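Local coordinates for protein LRIM1 (Anopheles gambiae, PDB 3O53) that pairs with APL1C in a heterodimeric complex that regulates complement-like immunity in the mosquito, this crystallised portion being its leucine-rich repeat domain, at residues K185-F190 with F210-G215; A204-E209 with K231-S236; S220-K225 with H241-G246; V227-A232 with G252-F257; N279-T284 with A293-D298. One frame throughout, in Å; residues are numbered along the deposited sequence.

How the contacts relate
All five contacts lie in the C-terminal half of the leucine-rich repeat solenoid and its cap. Contacts 1 and 2 stack successive turns away from the main parallel strands; their centres are 9 Å apart and a probable hydrogen bond from Arg234 N to Gln211 OE1 connects them. Contact 2 is buried, with no hydrogen bond between its segments, Leu233 methyls resting on carbonyl oxygens and Met206, whereas contact 1, only partly buried, turns on one serine hydroxyl. Contact 3 joins the last two strands of the parallel row by backbone bonds, with two stacked arginine guanidinium groups beside them. Contacts 4 and 5 belong to the end of the domain: in contact 4 segment 227-232 meets the cap helix 251-259, while a disulfide ties the two loops of contact 5. Tyr294 and Glu281 link contact 5 to contact 3.

Contact 1: K185-F190 with F210-G215; sequences KGQVVF and FQSAAG
The backbones of 185-190 and 210-215 come nearest at Val188 and Ser212, whose CA atoms are 5.0 Å apart, the first running as an irregular loop past the end of a 3-10 turn. These are the connecting arcs of neighbouring turns in a leucine-rich repeat solenoid, and no strand ladder joins them here. A serine side chain does much of the joining instead. Ser212 OG accepts the backbone N-H of Val188 at 2.8 Å, and the N-H...O angle of 175° makes this bond almost straight. With OG lying anti to its own carbonyl carbon (chi1 -66°), the hydroxyl is brought within reach of the opposing backbone. It also lies 3.3 Å from Gly186 O, a weak interaction whose proton is contested by Glu209 O just upstream. Beside it, Ser212 CA makes a C-H...O contact of 3.1 Å with Val188 O. The Phe190 ring meets the same residue edge-on: Ser212 O lies near the ring plane, 3.5 Å from Phe190 CD2, while Val188 CG1 rests over the centre of one face. Gln211 OE1 instead accepts from the backbone N of Arg234 in the following arc. A water accepts from Gly215 N and lies 3.0 Å from Ser212 O, to which it can donate, though acceptors around it outnumber its protons.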
# COMPACT_ATOMS: atom_id res chain seq x y z
N LYS A 185 -7.19 -13.62 3.52
CA LYS A 185 -8.52 -14.17 3.37
C LYS A 185 -9.46 -13.07 2.92
O LYS A 185 -9.04 -11.93 2.77
CB LYS A 185 -9.01 -14.78 4.69
CG LYS A 185 -9.29 -13.77 5.79
CD LYS A 185 -9.82 -14.46 7.04
CE LYS A 185 -10.34 -13.46 8.06
NZ LYS A 185 -10.94 -14.13 9.25
N GLY A 186 -10.72 -13.42 2.69
CA GLY A 186 -11.72 -12.45 2.28
C GLY A 186 -12.07 -12.58 0.82
O GLY A 186 -11.20 -12.75 -0.03
N GLN A 187 -13.36 -12.50 0.52
CA GLN A 187 -13.83 -12.52 -0.86
C GLN A 187 -14.44 -11.17 -1.17
O GLN A 187 -15.51 -10.84 -0.66
CB GLN A 187 -14.88 -13.61 -1.07
CG GLN A 187 -14.44 -14.99 -0.64
CD GLN A 187 -13.33 -15.54 -1.50
OE1 GLN A 187 -13.07 -15.04 -2.60
NE2 GLN A 187 -12.67 -16.58 -1.02
N VAL A 188 -13.77 -10.37 -1.98
CA VAL A 188 -14.32 -9.11 -2.41
C VAL A 188 -14.17 -9.00 -3.92
O VAL A 188 -13.13 -9.35 -4.48
CB VAL A 188 -13.63 -7.92 -1.72
CG1 VAL A 188 -14.22 -6.60 -2.19
CG2 VAL A 188 -13.77 -8.06 -0.20
N VAL A 189 -15.21 -8.53 -4.59
CA VAL A 189 -15.10 -8.24 -6.00
C VAL A 189 -14.56 -6.82 -6.17
O VAL A 189 -15.30 -5.84 -6.04
CB VAL A 189 -16.46 -8.39 -6.72
CG1 VAL A 189 -16.32 -8.07 -8.20
CG2 VAL A 189 -17.00 -9.81 -6.52
N PHE A 190 -13.26 -6.72 -6.43
CA PHE A 190 -12.63 -5.44 -6.71
C PHE A 190 -12.77 -5.15 -8.20
O PHE A 190 -11.89 -5.50 -9.00
CB PHE A 190 -11.15 -5.46 -6.30
CG PHE A 190 -10.94 -5.53 -4.81
CD1 PHE A 190 -11.19 -4.43 -4.00
CD2 PHE A 190 -10.49 -6.70 -4.21
CE1 PHE A 190 -11.00 -4.50 -2.62
CE2 PHE A 190 -10.30 -6.77 -2.84
CZ PHE A 190 -10.56 -5.66 -2.05
N PHE A 210 -8.04 -15.19 -3.55
CA PHE A 210 -7.42 -14.52 -4.69
C PHE A 210 -8.36 -14.40 -5.89
O PHE A 210 -8.02 -13.76 -6.89
CB PHE A 210 -6.08 -15.17 -5.04
CG PHE A 210 -4.97 -14.74 -4.12
CD1 PHE A 210 -4.24 -13.58 -4.39
CD2 PHE A 210 -4.69 -15.45 -2.97
CE1 PHE A 210 -3.23 -13.15 -3.53
CE2 PHE A 210 -3.67 -15.04 -2.10
CZ PHE A 210 -2.95 -13.88 -2.38
N GLN A 211 -9.55 -14.96 -5.80
CA GLN A 211 -10.56 -14.66 -6.81
C GLN A 211 -10.90 -13.17 -6.69
O GLN A 211 -11.36 -12.56 -7.65
CB GLN A 211 -11.81 -15.53 -6.65
CG GLN A 211 -12.67 -15.59 -7.93
CD GLN A 211 -11.89 -16.09 -9.15
OE1 GLN A 211 -10.92 -16.82 -9.03
NE2 GLN A 211 -12.34 -15.68 -10.34
N SER A 212 -10.66 -12.60 -5.51
CA SER A 212 -10.81 -11.15 -5.32
C SER A 212 -9.96 -10.37 -6.32
O SER A 212 -10.25 -9.22 -6.61
CB SER A 212 -10.39 -10.74 -3.91
OG SER A 212 -11.26 -11.29 -2.94
N ALA A 213 -8.91 -11.00 -6.84
CA ALA A 213 -8.04 -10.33 -7.81
C ALA A 213 -8.11 -10.96 -9.20
O ALA A 213 -7.19 -10.77 -10.01
CB ALA A 213 -6.59 -10.35 -7.29
N ALA A 214 -9.18 -11.68 -9.49
CA ALA A 214 -9.32 -12.37 -10.78
C ALA A 214 -9.14 -11.46 -11.99
O ALA A 214 -8.74 -11.91 -13.06
CB ALA A 214 -10.67 -13.08 -10.87
N GLY A 215 -9.45 -10.18 -11.83
CA GLY A 215 -9.49 -9.25 -12.95
C GLY A 215 -8.25 -8.38 -13.15
O GLY A 215 -8.24 -7.53 -14.03
O HOH W 1 -10.42 -8.49 -9.52

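Contact 2: A204-E209 with K231-S236; sequences AFMGPE and KALRFS
Leu233 of one turn of the leucine-rich repeat solenoid pushes its isobutyl end against the 204-209 backbone of the turn before, the CA atoms of Pro208 and Leu233 being 6.4 Å apart. No hydrogen bond crosses between the segments, and the contact is apolar on the 231-236 side. Its first component is methyl against carbonyl: Leu233 CD2 lies 3.6 Å from Gly207 O, and Leu233 CD1 is 3.7 Å from Met206 O. The second is aliphatic packing, in which Met206 CG meets Leu233 CD1 at 4.0 Å. Met206 is fully extended, with CG opposite the backbone N (chi1 -178°), and this carries its methyl beyond Leu233 to the aromatic ring of Phe235. There the two side chains approach from opposite directions. Polar bonds act within each segment: Gly207 N donates to Glu209 OE2, meeting it from above the carboxylate plane, and Arg234 NH1 holds the carbonyls of Lys231 and Leu233 together. Phe257 of helix 251-259 touches both Leu233 and Phe235 and so extends the apolar cluster. At the far end of Met206, CE stands 3.9 Å from Phe235 CZ, at the edge of the ring and near its plane.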
# COMPACT_ATOMS: atom_id res chain seq x y z
N ALA A 204 2.08 -18.99 2.35
CA ALA A 204 2.28 -20.40 2.01
C ALA A 204 1.19 -20.95 1.09
O ALA A 204 1.39 -21.95 0.42
CB ALA A 204 2.34 -21.24 3.30
N PHE A 205 0.02 -20.31 1.07
CA PHE A 205 -1.11 -20.81 0.29
C PHE A 205 -1.76 -19.68 -0.50
O PHE A 205 -2.21 -18.69 0.08
CB PHE A 205 -2.15 -21.46 1.21
CG PHE A 205 -3.34 -22.06 0.49
CD1 PHE A 205 -3.17 -22.76 -0.69
CD2 PHE A 205 -4.62 -21.96 1.02
CE1 PHE A 205 -4.25 -23.33 -1.35
CE2 PHE A 205 -5.71 -22.53 0.37
CZ PHE A 205 -5.52 -23.22 -0.82
N MET A 206 -1.81 -19.81 -1.82
CA MET A 206 -2.50 -18.84 -2.64
C MET A 206 -3.94 -19.32 -2.78
O MET A 206 -4.28 -20.05 -3.71
CB MET A 206 -1.81 -18.70 -4.01
CG MET A 206 -2.43 -17.68 -4.93
SD MET A 206 -1.45 -17.50 -6.43
CE MET A 206 -2.32 -16.17 -7.28
N GLY A 207 -4.79 -18.91 -1.85
CA GLY A 207 -6.10 -19.53 -1.68
C GLY A 207 -7.22 -18.88 -2.46
O GLY A 207 -6.97 -18.03 -3.31
N PRO A 208 -8.47 -19.28 -2.18
CA PRO A 208 -9.68 -18.83 -2.89
C PRO A 208 -9.92 -17.33 -2.77
O PRO A 208 -10.61 -16.75 -3.60
CB PRO A 208 -10.81 -19.59 -2.20
CG PRO A 208 -10.15 -20.77 -1.59
CD PRO A 208 -8.79 -20.30 -1.17
N GLU A 209 -9.37 -16.73 -1.73
CA GLU A 209 -9.43 -15.29 -1.55
C GLU A 209 -8.91 -14.54 -2.78
O GLU A 209 -9.30 -13.40 -3.04
CB GLU A 209 -8.62 -14.88 -0.31
CG GLU A 209 -7.13 -15.23 -0.39
CD GLU A 209 -6.80 -16.64 0.10
OE1 GLU A 209 -7.73 -17.43 0.40
OE2 GLU A 209 -5.59 -16.95 0.20
N LYS A 231 -6.89 -24.55 -6.85
CA LYS A 231 -7.09 -24.95 -8.24
C LYS A 231 -8.31 -24.28 -8.87
O LYS A 231 -8.41 -24.20 -10.09
CB LYS A 231 -7.23 -26.48 -8.34
CG LYS A 231 -8.43 -27.04 -7.60
CD LYS A 231 -8.47 -28.56 -7.67
CE LYS A 231 -8.51 -29.05 -9.11
NZ LYS A 231 -8.75 -30.52 -9.20
N ALA A 232 -9.22 -23.78 -8.05
CA ALA A 232 -10.45 -23.18 -8.57
C ALA A 232 -10.26 -21.74 -9.03
O ALA A 232 -11.15 -21.15 -9.63
CB ALA A 232 -11.55 -23.25 -7.51
N LEU A 233 -9.09 -21.16 -8.75
CA LEU A 233 -8.83 -19.78 -9.14
C LEU A 233 -8.86 -19.63 -10.66
O LEU A 233 -8.37 -20.49 -11.38
CB LEU A 233 -7.46 -19.34 -8.61
CG LEU A 233 -7.31 -19.08 -7.11
CD1 LEU A 233 -5.86 -18.75 -6.79
CD2 LEU A 233 -8.24 -17.94 -6.66
N ARG A 234 -9.44 -18.54 -11.13
CA ARG A 234 -9.45 -18.21 -12.55
C ARG A 234 -9.09 -16.74 -12.74
O ARG A 234 -9.61 -15.88 -12.04
CB ARG A 234 -10.85 -18.45 -13.14
CG ARG A 234 -11.35 -19.87 -13.01
CD ARG A 234 -10.66 -20.83 -13.97
NE ARG A 234 -11.25 -22.16 -13.90
CZ ARG A 234 -10.87 -23.11 -13.04
NH1 ARG A 234 -9.89 -22.88 -12.17
NH2 ARG A 234 -11.47 -24.29 -13.05
N PHE A 235 -8.19 -16.46 -13.67
CA PHE A 235 -7.90 -15.08 -14.02
C PHE A 235 -8.51 -14.73 -15.37
O PHE A 235 -9.02 -15.60 -16.07
CB PHE A 235 -6.39 -14.83 -13.98
CG PHE A 235 -5.83 -14.86 -12.59
CD1 PHE A 235 -5.74 -13.70 -11.83
CD2 PHE A 235 -5.44 -16.07 -12.01
CE1 PHE A 235 -5.25 -13.73 -10.54
CE2 PHE A 235 -4.95 -16.10 -10.71
CZ PHE A 235 -4.85 -14.93 -9.97
N SER A 236 -8.46 -13.45 -15.72
CA SER A 236 -9.11 -12.94 -16.92
C SER A 236 -8.09 -12.65 -18.01
O SER A 236 -6.88 -12.78 -17.80
CB SER A 236 -9.86 -11.65 -16.60
OG SER A 236 -8.95 -10.58 -16.41

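Contact 3: S220-K225 with H241-G246; sequences SLRNNK and HFDLRG
The last rung of the parallel strand row in this leucine-rich repeat solenoid pairs Ser220 with Asp243, and the chains stay in step as they leave their strands. Two backbone bonds document the register: Leu221 N donates to Asp243 O at 2.9 Å, and Asn223 N to Arg245 O at 2.8 Å. Each strand end is closed by its own side chain. Ser220 OG accepts from Arg222 N in an ST turn, while Asp243 OD1 accepts from Arg245 N in an Asx turn. Toward the solenoid interior Leu221 CB touches Leu244 CD2 at 3.8 Å. On the face bearing Ser220 and Asp243 lie two arginines. Arg245, bent at chi3 (-59°), folds back and grips Asp243 side-on, NE to OD1 and NH2 to OD2, the latter using the syn lone pair at 2.9 Å. Arg222 reaches out extended, with CG opposite its backbone N, and lays its guanidinium flat on that of Arg245; the centres are 3.7 Å apart and the planes differ by 21°. Arg222 NE and Arg245 NH2 are both donors, so their 3.2 Å approach is no hydrogen bond. The carboxylate held in the plane of Arg245, with Asp243 OD2 4.7 Å from Arg222 NE, would probably offset part of the repulsion between the two like charges, consistent with their stacking.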
# COMPACT_ATOMS: atom_id res chain seq x y z
N SER A 220 1.84 -9.95 -8.36
CA SER A 220 3.06 -10.63 -7.94
C SER A 220 2.93 -11.21 -6.54
O SER A 220 2.51 -10.54 -5.60
CB SER A 220 4.25 -9.68 -7.97
OG SER A 220 5.43 -10.36 -7.58
N LEU A 221 3.25 -12.49 -6.42
CA LEU A 221 3.48 -13.11 -5.13
C LEU A 221 4.91 -13.63 -5.11
O LEU A 221 5.22 -14.62 -4.46
CB LEU A 221 2.47 -14.23 -4.88
CG LEU A 221 1.09 -13.79 -4.36
CD1 LEU A 221 0.28 -13.11 -5.46
CD2 LEU A 221 0.31 -14.98 -3.80
N ARG A 222 5.80 -12.94 -5.82
CA ARG A 222 7.20 -13.36 -5.88
C ARG A 222 7.81 -13.40 -4.49
O ARG A 222 7.49 -12.57 -3.64
CB ARG A 222 8.01 -12.39 -6.75
CG ARG A 222 9.51 -12.70 -6.76
CD ARG A 222 10.30 -11.55 -7.34
NE ARG A 222 11.69 -11.89 -7.59
CZ ARG A 222 12.63 -11.00 -7.89
NH1 ARG A 222 12.31 -9.71 -7.98
NH2 ARG A 222 13.88 -11.39 -8.12
N ASN A 223 8.70 -14.37 -4.25
CA ASN A 223 9.45 -14.43 -2.99
C ASN A 223 8.56 -14.46 -1.76
O ASN A 223 8.82 -13.80 -0.75
CB ASN A 223 10.47 -13.30 -2.91
CG ASN A 223 11.67 -13.53 -3.84
OD1 ASN A 223 11.75 -14.57 -4.48
ND2 ASN A 223 12.57 -12.57 -3.92
N ASN A 224 7.50 -15.25 -1.85
CA ASN A 224 6.78 -15.67 -0.67
C ASN A 224 7.28 -17.07 -0.30
O ASN A 224 8.45 -17.37 -0.50
CB ASN A 224 5.28 -15.62 -0.92
CG ASN A 224 4.71 -14.22 -0.71
OD1 ASN A 224 4.10 -13.94 0.31
ND2 ASN A 224 4.96 -13.32 -1.66
N LYS A 225 6.41 -17.91 0.24
CA LYS A 225 6.78 -19.28 0.57
C LYS A 225 5.69 -20.23 0.11
O LYS A 225 5.36 -21.19 0.81
CB LYS A 225 7.00 -19.42 2.08
CG LYS A 225 8.00 -18.40 2.61
CD LYS A 225 8.47 -18.74 4.00
CE LYS A 225 7.73 -17.93 5.03
NZ LYS A 225 8.61 -17.67 6.18
N HIS A 241 0.84 -9.61 -16.47
CA HIS A 241 2.05 -9.77 -15.66
C HIS A 241 1.69 -10.64 -14.46
O HIS A 241 0.79 -10.31 -13.69
CB HIS A 241 2.59 -8.39 -15.22
CG HIS A 241 3.78 -8.45 -14.32
ND1 HIS A 241 5.05 -8.11 -14.73
CD2 HIS A 241 3.90 -8.80 -13.01
CE1 HIS A 241 5.90 -8.24 -13.73
NE2 HIS A 241 5.23 -8.67 -12.67
N PHE A 242 2.37 -11.77 -14.34
CA PHE A 242 2.02 -12.77 -13.36
C PHE A 242 3.33 -13.36 -12.83
O PHE A 242 4.01 -14.10 -13.53
CB PHE A 242 1.15 -13.85 -14.02
CG PHE A 242 0.59 -14.87 -13.08
CD1 PHE A 242 -0.60 -14.64 -12.41
CD2 PHE A 242 1.23 -16.09 -12.89
CE1 PHE A 242 -1.13 -15.60 -11.55
CE2 PHE A 242 0.71 -17.05 -12.04
CZ PHE A 242 -0.47 -16.81 -11.37
N ASP A 243 3.68 -13.02 -11.59
CA ASP A 243 5.00 -13.35 -11.06
C ASP A 243 4.92 -14.15 -9.76
O ASP A 243 4.66 -13.59 -8.69
CB ASP A 243 5.78 -12.06 -10.83
CG ASP A 243 7.25 -12.30 -10.54
OD1 ASP A 243 7.64 -13.46 -10.36
OD2 ASP A 243 8.01 -11.30 -10.48
N LEU A 244 5.17 -15.46 -9.86
CA LEU A 244 5.20 -16.35 -8.70
C LEU A 244 6.59 -16.94 -8.51
O LEU A 244 6.73 -18.03 -7.96
CB LEU A 244 4.22 -17.50 -8.88
CG LEU A 244 2.76 -17.15 -9.14
CD1 LEU A 244 1.92 -18.41 -9.14
CD2 LEU A 244 2.25 -16.16 -8.10
N ARG A 245 7.61 -16.23 -8.99
CA ARG A 245 8.98 -16.68 -8.82
C ARG A 245 9.34 -16.72 -7.33
O ARG A 245 8.71 -16.03 -6.54
CB ARG A 245 9.94 -15.73 -9.53
CG ARG A 245 9.92 -15.80 -11.04
CD ARG A 245 10.89 -14.79 -11.60
NE ARG A 245 10.54 -13.44 -11.15
CZ ARG A 245 11.38 -12.41 -11.10
NH1 ARG A 245 12.65 -12.55 -11.46
NH2 ARG A 245 10.95 -11.23 -10.68
N GLY A 246 10.32 -17.54 -6.97
CA GLY A 246 10.90 -17.51 -5.64
C GLY A 246 10.10 -18.23 -4.56
O GLY A 246 10.28 -17.96 -3.38
O HOH W 2 10.29 -19.47 -0.95

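Contact 4: V227-A232 with G252-F257; sequences VLIEKA and GTLRDF
The Phe257 ring meets Ile229 obliquely, CD1 lying 3.6 Å from the CG2 methyl, and Glu230 O approaches the same ring atom from a similarly slanted direction. Ile229 also extends CD1 to Leu254 CD2, 4.0 Å away, and so packs against two side chains of the helix. The polar centre is Thr253 OG1, which accepts the backbone N-H of Ile229 at 2.8 Å with an angle of 173°. A chi1 of -151°, roughly trans to the residue's own N, points OG1 at the strand and leaves the Thr253 CG2 methyl 3.5 Å from Val227 O. A water donates to both Ile229 O and Thr253 O, adding a second polar bridge between the backbones. In the leucine-rich repeat domain this joins the short strand 228-229 to the C-terminal cap: Leu228 also touches helix 303-310, helix 251-259 lies along one flank of the strand, and Met206 pairs with the other through backbone bonds.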
# COMPACT_ATOMS: atom_id res chain seq x y z
N VAL A 227 3.44 -23.02 -1.31
CA VAL A 227 3.54 -24.44 -1.58
C VAL A 227 2.38 -24.87 -2.49
O VAL A 227 2.56 -25.67 -3.41
CB VAL A 227 3.47 -25.27 -0.29
CG1 VAL A 227 3.75 -26.73 -0.58
CG2 VAL A 227 4.45 -24.73 0.76
N LEU A 228 1.20 -24.32 -2.24
CA LEU A 228 -0.01 -24.70 -2.97
C LEU A 228 -0.77 -23.49 -3.50
O LEU A 228 -0.70 -22.40 -2.94
CB LEU A 228 -0.95 -25.49 -2.07
CG LEU A 228 -0.43 -26.81 -1.51
CD1 LEU A 228 -1.52 -27.50 -0.68
CD2 LEU A 228 0.05 -27.70 -2.65
N ILE A 229 -1.52 -23.73 -4.58
CA ILE A 229 -2.41 -22.75 -5.18
C ILE A 229 -3.80 -23.36 -5.27
O ILE A 229 -3.93 -24.53 -5.62
CB ILE A 229 -1.98 -22.41 -6.63
CG1 ILE A 229 -0.57 -21.82 -6.65
CG2 ILE A 229 -2.98 -21.44 -7.28
CD1 ILE A 229 0.01 -21.62 -8.07
N GLU A 230 -4.82 -22.58 -4.96
CA GLU A 230 -6.21 -23.04 -5.06
C GLU A 230 -6.54 -23.31 -6.53
O GLU A 230 -6.47 -22.40 -7.36
CB GLU A 230 -7.16 -21.99 -4.48
CG GLU A 230 -8.63 -22.24 -4.76
CD GLU A 230 -9.09 -23.59 -4.25
OE1 GLU A 230 -8.98 -23.84 -3.03
OE2 GLU A 230 -9.56 -24.41 -5.06
N LYS A 231 -6.89 -24.55 -6.85
CA LYS A 231 -7.09 -24.95 -8.24
C LYS A 231 -8.31 -24.28 -8.87
O LYS A 231 -8.41 -24.20 -10.09
CB LYS A 231 -7.23 -26.48 -8.34
CG LYS A 231 -8.43 -27.04 -7.60
CD LYS A 231 -8.47 -28.56 -7.67
CE LYS A 231 -8.51 -29.05 -9.11
NZ LYS A 231 -8.75 -30.52 -9.20
N ALA A 232 -9.22 -23.78 -8.05
CA ALA A 232 -10.45 -23.18 -8.57
C ALA A 232 -10.26 -21.74 -9.03
O ALA A 232 -11.15 -21.15 -9.63
CB ALA A 232 -11.55 -23.25 -7.51
N GLY A 252 2.39 -30.81 -8.44
CA GLY A 252 0.99 -31.09 -8.65
C GLY A 252 0.13 -29.84 -8.60
O GLY A 252 -0.85 -29.73 -9.33
N THR A 253 0.49 -28.88 -7.75
CA THR A 253 -0.36 -27.71 -7.60
C THR A 253 -0.27 -26.83 -8.85
O THR A 253 -1.26 -26.25 -9.28
CB THR A 253 -0.01 -26.91 -6.32
OG1 THR A 253 -1.19 -26.24 -5.85
CG2 THR A 253 1.11 -25.89 -6.59
N LEU A 254 0.92 -26.76 -9.44
CA LEU A 254 1.09 -26.02 -10.69
C LEU A 254 0.36 -26.73 -11.83
O LEU A 254 -0.35 -26.09 -12.61
CB LEU A 254 2.57 -25.85 -11.02
CG LEU A 254 3.35 -24.97 -10.05
CD1 LEU A 254 4.83 -25.06 -10.31
CD2 LEU A 254 2.87 -23.52 -10.14
N ARG A 255 0.51 -28.04 -11.94
CA ARG A 255 -0.18 -28.77 -12.99
C ARG A 255 -1.69 -28.54 -12.89
O ARG A 255 -2.34 -28.23 -13.89
CB ARG A 255 0.12 -30.27 -12.92
CG ARG A 255 -0.53 -31.09 -14.03
CD ARG A 255 -0.21 -32.57 -13.89
NE ARG A 255 -0.22 -33.00 -12.49
CZ ARG A 255 -1.32 -33.16 -11.76
NH1 ARG A 255 -2.51 -32.93 -12.29
NH2 ARG A 255 -1.22 -33.55 -10.50
N ASP A 256 -2.25 -28.67 -11.69
CA ASP A 256 -3.69 -28.46 -11.48
C ASP A 256 -4.15 -27.06 -11.86
O ASP A 256 -5.12 -26.89 -12.59
CB ASP A 256 -4.07 -28.75 -10.03
CG ASP A 256 -3.97 -30.23 -9.67
OD1 ASP A 256 -3.88 -31.06 -10.60
OD2 ASP A 256 -3.98 -30.57 -8.47
N PHE A 257 -3.45 -26.04 -11.34
CA PHE A 257 -3.83 -24.65 -11.57
C PHE A 257 -3.73 -24.27 -13.05
O PHE A 257 -4.65 -23.66 -13.60
CB PHE A 257 -2.94 -23.72 -10.74
CG PHE A 257 -3.10 -22.27 -11.09
CD1 PHE A 257 -4.23 -21.57 -10.68
CD2 PHE A 257 -2.14 -21.61 -11.83
CE1 PHE A 257 -4.39 -20.23 -10.99
CE2 PHE A 257 -2.29 -20.27 -12.15
CZ PHE A 257 -3.42 -19.58 -11.73
O HOH W 3 -3.68 -26.18 -7.88

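Contact 5: N279-T284 with A293-D298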
# COMPACT_ATOMS: atom_id res chain seq x y z
N ASN A 279 13.46 -18.17 -19.89
CA ASN A 279 12.10 -18.69 -19.97
C ASN A 279 11.66 -19.49 -18.74
O ASN A 279 10.51 -19.89 -18.65
CB ASN A 279 11.93 -19.54 -21.22
CG ASN A 279 12.02 -18.73 -22.50
OD1 ASN A 279 12.94 -18.91 -23.30
ND2 ASN A 279 11.08 -17.82 -22.70
N GLU A 280 12.58 -19.73 -17.81
CA GLU A 280 12.24 -20.38 -16.54
C GLU A 280 13.11 -19.78 -15.45
O GLU A 280 14.20 -19.28 -15.72
CB GLU A 280 12.42 -21.90 -16.62
CG GLU A 280 13.87 -22.39 -16.62
CD GLU A 280 14.00 -23.89 -16.86
OE1 GLU A 280 12.97 -24.56 -17.13
OE2 GLU A 280 15.14 -24.40 -16.78
N GLU A 281 12.62 -19.80 -14.21
CA GLU A 281 13.39 -19.26 -13.10
C GLU A 281 14.48 -20.25 -12.73
O GLU A 281 14.33 -21.45 -12.93
CB GLU A 281 12.49 -19.00 -11.89
CG GLU A 281 11.82 -20.23 -11.31
CD GLU A 281 11.14 -19.98 -9.96
OE1 GLU A 281 11.51 -19.02 -9.25
OE2 GLU A 281 10.24 -20.75 -9.61
N GLU A 282 15.58 -19.74 -12.20
CA GLU A 282 16.64 -20.60 -11.71
C GLU A 282 16.25 -21.16 -10.34
O GLU A 282 15.85 -20.42 -9.45
CB GLU A 282 17.94 -19.81 -11.59
CG GLU A 282 19.14 -20.64 -11.20
CD GLU A 282 19.72 -21.41 -12.37
OE1 GLU A 282 19.04 -21.51 -13.41
OE2 GLU A 282 20.85 -21.92 -12.24
N CYS A 283 16.36 -22.48 -10.18
CA CYS A 283 16.05 -23.12 -8.91
C CYS A 283 17.28 -23.11 -8.01
O CYS A 283 18.41 -23.09 -8.50
CB CYS A 283 15.60 -24.56 -9.11
SG CYS A 283 14.29 -24.74 -10.30
N THR A 284 17.05 -23.14 -6.71
CA THR A 284 18.13 -23.14 -5.74
C THR A 284 18.68 -24.55 -5.54
O THR A 284 19.89 -24.73 -5.35
CB THR A 284 17.65 -22.59 -4.38
OG1 THR A 284 16.57 -23.41 -3.90
CG2 THR A 284 17.17 -21.15 -4.53
N ALA A 293 7.19 -22.24 -16.10
CA ALA A 293 8.31 -21.38 -15.76
C ALA A 293 8.78 -21.55 -14.31
O ALA A 293 9.88 -21.11 -13.97
CB ALA A 293 7.95 -19.93 -16.03
N TYR A 294 8.00 -22.18 -13.45
CA TYR A 294 8.35 -22.19 -12.03
C TYR A 294 8.97 -23.50 -11.54
O TYR A 294 8.58 -24.58 -11.96
CB TYR A 294 7.13 -21.83 -11.20
CG TYR A 294 6.56 -20.48 -11.54
CD1 TYR A 294 7.36 -19.33 -11.52
CD2 TYR A 294 5.23 -20.35 -11.88
CE1 TYR A 294 6.82 -18.09 -11.84
CE2 TYR A 294 4.69 -19.12 -12.19
CZ TYR A 294 5.47 -18.00 -12.17
OH TYR A 294 4.88 -16.80 -12.47
N CYS A 295 9.94 -23.38 -10.64
CA CYS A 295 10.53 -24.53 -9.99
C CYS A 295 9.45 -25.23 -9.20
O CYS A 295 8.50 -24.60 -8.76
CB CYS A 295 11.65 -24.10 -9.04
SG CYS A 295 13.00 -23.21 -9.87
N CYS A 296 9.59 -26.53 -9.00
CA CYS A 296 8.65 -27.24 -8.16
C CYS A 296 9.25 -28.55 -7.67
O CYS A 296 10.19 -29.07 -8.27
CB CYS A 296 7.34 -27.48 -8.90
SG CYS A 296 7.49 -28.51 -10.37
N GLU A 297 8.70 -29.07 -6.58
CA GLU A 297 9.15 -30.32 -5.99
C GLU A 297 7.93 -31.21 -5.83
O GLU A 297 6.83 -30.71 -5.61
CB GLU A 297 9.81 -30.06 -4.63
CG GLU A 297 10.26 -31.31 -3.89
CD GLU A 297 11.64 -31.79 -4.32
OE1 GLU A 297 12.64 -31.18 -3.87
OE2 GLU A 297 11.73 -32.77 -5.08
N ASP A 298 8.12 -32.52 -5.94
CA ASP A 298 7.01 -33.44 -5.73
C ASP A 298 6.74 -33.60 -4.24
O ASP A 298 7.45 -34.30 -3.52
CB ASP A 298 7.30 -34.79 -6.39
CG ASP A 298 7.37 -34.69 -7.90
OD1 ASP A 298 6.31 -34.46 -8.52
OD2 ASP A 298 8.47 -34.84 -8.46
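Glu281 OE2 accepts the backbone N-H of Cys295 at 2.8 Å. The amide meets it on the anti side, 18° out of the carboxylate plane. The same oxygen sits at the edge of the Tyr294 ring, near its plane. Glu281 CG stands between the backbone N and carbonyl carbon and the chain runs on extended, which carries the carboxylate to the strand; its other oxygen, OE1, accepts from Gly246 N, just past the last strand of the parallel row. The backbone of Glu281 is held too: its N-H donates to Ala293 O at 3.0 Å, nearly straight at 172°. This segment pair is part of the disulfide-bonded C-terminal cap of the leucine-rich repeat domain. Cys283 SG and Cys295 SG are covalently joined at 2.0 Å with a chi3 of -105°, and Glu281 CG lies 3.5 Å from Cys295 SG. Next in the chain, Cys296 faces away and forms a second disulfide with Cys251, at the start of helix 251-259. Tyr294 OH accounts for a further tie, a hydrogen bond with Leu244 N.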